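Local atomic coordinates of sensory box histidine kinase/response regulator (Burkholderia thailandensis, PDB entry 3MR0), a protein that probably acts as a sensor kinase of a two-component phosphorelay, the chain here being its PAS sensory domain. Residues E85-T90 against F95-S100. Sequence-based numbering, arbitrary orientation. Where two conformers were deposited one is given.
Sequences EYRVRT and FRWIQS
The carbonyl oxygen of Tyr-86 takes the backbone N-H of Ile-98 at 2.9 Å, N to O, in a nearly straight bond, and the CA hydrogen of Trp-97 makes a weaker approach to the same oxygen. Tyr-86 N returns the bond to Ile-98 O, and Val-88 and Arg-96 form the next hydrogen-bonded antiparallel pair. Between these pairs Arg-87 and Trp-97 form a non-hydrogen-bonded pair, and their side chains run side by side. The CG of Arg-87 lies over the indole face, 3.5 Å from the centroid of the five-membered ring, and Trp-97 CZ2 lies over one guanidinium face, the planes 12° apart. A long arginine suits this place: its methylenes pack on the flat indole, and its NH2 still reaches Asp-64 in a salt bridge. Two residues further along the same face, Arg-89 meets Phe-95 differently, with CE1 of the phenyl rim over one guanidinium face and the planes 70° apart.

On the other face Tyr-86, Val-88 and Ile-98 pack together. Branched Ile-98 serves both neighbours: CG1, set between its backbone N and carbonyl carbon (chi1 54°), lies over the centre of the Tyr-86 ring, and CD1 touches Val-88 CG1 at 3.8 Å. Tyr-86, Val-88, Ile-98 and Ser-100 line a pocket holding PG5, probably from the crystallisation liquor, within the antiparallel sheet of a PAS fold, whose hairpin 82-89/95-106 they share.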
loop_
_atom_site.group_PDB
_atom_site.type_symbol
_atom_site.label_atom_id
_atom_site.label_comp_id
_atom_site.label_asym_id
_atom_site.label_seq_id
_atom_site.Cartn_x
_atom_site.Cartn_y
_atom_site.Cartn_z
ATOM N N GLU A 85 3.700 -5.760 -1.841
ATOM C CA GLU A 85 4.435 -5.213 -0.736
ATOM C C GLU A 85 5.495 -4.285 -1.281
ATOM O O GLU A 85 6.160 -4.592 -2.268
ATOM C CB GLU A 85 5.016 -6.333 0.128
ATOM C CG GLU A 85 3.908 -7.157 0.781
ATOM C CD GLU A 85 4.410 -8.189 1.779
ATOM O OE1 GLU A 85 5.595 -8.577 1.714
ATOM O OE2 GLU A 85 3.596 -8.603 2.634
ATOM N N TYR A 86 5.635 -3.123 -0.661
ATOM C CA TYR A 86 6.632 -2.164 -1.120
ATOM C C TYR A 86 7.012 -1.120 -0.073
ATOM O O TYR A 86 6.393 -1.044 0.983
ATOM C CB TYR A 86 6.178 -1.491 -2.417
ATOM C CG TYR A 86 4.908 -0.664 -2.332
ATOM C CD1 TYR A 86 4.957 0.713 -2.083
ATOM C CD2 TYR A 86 3.676 -1.247 -2.561
ATOM C CE1 TYR A 86 3.807 1.472 -2.045
ATOM C CE2 TYR A 86 2.521 -0.505 -2.531
ATOM C CZ TYR A 86 2.588 0.855 -2.277
ATOM O OH TYR A 86 1.418 1.583 -2.266
ATOM N N ARG A 87 8.037 -0.327 -0.375
ATOM C CA ARG A 87 8.528 0.674 0.549
ATOM C C ARG A 87 7.962 2.038 0.213
ATOM O O ARG A 87 7.914 2.429 -0.957
ATOM C CB ARG A 87 10.065 0.724 0.535
ATOM C CG ARG A 87 10.743 -0.444 1.244
ATOM C CD ARG A 87 12.126 -0.674 0.701
ATOM N NE ARG A 87 12.069 -1.025 -0.715
ATOM C CZ ARG A 87 13.115 -1.396 -1.449
ATOM N NH1 ARG A 87 14.324 -1.471 -0.896
ATOM N NH2 ARG A 87 12.953 -1.697 -2.733
ATOM N N VAL A 88 7.533 2.750 1.257
ATOM C CA VAL A 88 7.089 4.140 1.168
ATOM C C VAL A 88 7.856 5.029 2.145
ATOM O O VAL A 88 8.196 4.610 3.255
ATOM C CB VAL A 88 5.574 4.325 1.428
ATOM C CG1 VAL A 88 4.762 3.760 0.289
ATOM C CG2 VAL A 88 5.161 3.736 2.755
ATOM N N ARG A 89 8.139 6.255 1.709
ATOM C CA ARG A 89 8.816 7.242 2.534
ATOM C C ARG A 89 7.802 7.884 3.484
ATOM O O ARG A 89 6.822 8.508 3.056
ATOM C CB ARG A 89 9.497 8.302 1.650
ATOM C CG ARG A 89 10.519 9.162 2.375
ATOM C CD ARG A 89 11.180 10.173 1.446
ATOM N NE ARG A 89 12.272 9.615 0.641
ATOM C CZ ARG A 89 13.558 9.641 0.989
ATOM N NH1 ARG A 89 13.922 10.184 2.144
ATOM N NH2 ARG A 89 14.481 9.123 0.185
ATOM N N THR A 90 8.032 7.708 4.777
ATOM C CA THR A 90 7.147 8.254 5.802
ATOM C C THR A 90 7.408 9.760 6.036
ATOM O O THR A 90 8.343 10.340 5.477
ATOM C CB THR A 90 7.283 7.449 7.100
ATOM O OG1 THR A 90 8.631 7.509 7.559
ATOM C CG2 THR A 90 6.939 5.993 6.845
ATOM N N PHE A 95 11.922 5.097 5.471
ATOM C CA PHE A 95 11.134 4.137 4.717
ATOM C C PHE A 95 10.555 3.058 5.595
ATOM O O PHE A 95 11.212 2.574 6.506
ATOM C CB PHE A 95 11.958 3.535 3.576
ATOM C CG PHE A 95 12.174 4.490 2.440
ATOM C CD1 PHE A 95 13.313 5.278 2.384
ATOM C CD2 PHE A 95 11.221 4.624 1.451
ATOM C CE1 PHE A 95 13.505 6.190 1.339
ATOM C CE2 PHE A 95 11.397 5.506 0.417
ATOM C CZ PHE A 95 12.546 6.305 0.357
ATOM N N ARG A 96 9.308 2.695 5.324
ATOM C CA ARG A 96 8.708 1.513 5.922
ATOM C C ARG A 96 8.165 0.610 4.810
ATOM O O ARG A 96 7.884 1.073 3.707
ATOM C CB ARG A 96 7.560 1.901 6.868
ATOM C CG ARG A 96 7.896 2.977 7.908
ATOM C CD ARG A 96 8.772 2.476 9.087
ATOM N NE ARG A 96 8.086 1.497 9.940
ATOM C CZ ARG A 96 8.558 1.007 11.087
ATOM N NH1 ARG A 96 7.835 0.110 11.757
ATOM N NH2 ARG A 96 9.733 1.414 11.571
ATOM N N TRP A 97 8.006 -0.674 5.091
ATOM C CA TRP A 97 7.338 -1.555 4.155
ATOM C C TRP A 97 5.860 -1.591 4.494
ATOM O O TRP A 97 5.489 -1.657 5.658
ATOM C CB TRP A 97 7.872 -2.980 4.240
ATOM C CG TRP A 97 9.227 -3.171 3.661
ATOM C CD1 TRP A 97 10.425 -2.937 4.276
ATOM C CD2 TRP A 97 9.530 -3.670 2.361
ATOM N NE1 TRP A 97 11.460 -3.244 3.423
ATOM C CE2 TRP A 97 10.933 -3.700 2.239
ATOM C CE3 TRP A 97 8.753 -4.079 1.274
ATOM C CZ2 TRP A 97 11.572 -4.141 1.076
ATOM C CZ3 TRP A 97 9.402 -4.513 0.116
ATOM C CH2 TRP A 97 10.788 -4.547 0.036
ATOM N N ILE A 98 5.029 -1.538 3.463
ATOM C CA ILE A 98 3.602 -1.787 3.605
ATOM C C ILE A 98 3.181 -2.922 2.667
ATOM O O ILE A 98 3.765 -3.106 1.589
ATOM C CB ILE A 98 2.745 -0.521 3.279
ATOM C CG1 ILE A 98 3.080 0.046 1.887
ATOM C CG2 ILE A 98 2.897 0.542 4.347
ATOM C CD1 ILE A 98 2.199 1.238 1.475
ATOM N N GLN A 99 2.175 -3.687 3.079
ATOM C CA GLN A 99 1.419 -4.521 2.142
ATOM C C GLN A 99 0.173 -3.725 1.734
ATOM O O GLN A 99 -0.510 -3.172 2.596
ATOM C CB GLN A 99 1.004 -5.843 2.788
ATOM C CG GLN A 99 0.085 -6.668 1.913
ATOM C CD GLN A 99 -0.457 -7.889 2.620
ATOM O OE1 GLN A 99 -0.551 -7.911 3.847
ATOM N NE2 GLN A 99 -0.839 -8.902 1.850
ATOM N N SER A 100 -0.097 -3.630 0.430
ATOM C CA SER A 100 -1.282 -2.916 -0.072
ATOM C C SER A 100 -2.139 -3.878 -0.881
ATOM O O SER A 100 -1.648 -4.547 -1.796
ATOM C CB SER A 100 -0.901 -1.684 -0.904
ATOM O OG SER A 100 -2.027 -0.902 -1.254
HETATM O O HOH W 1 -1.045 0.578 -2.996
#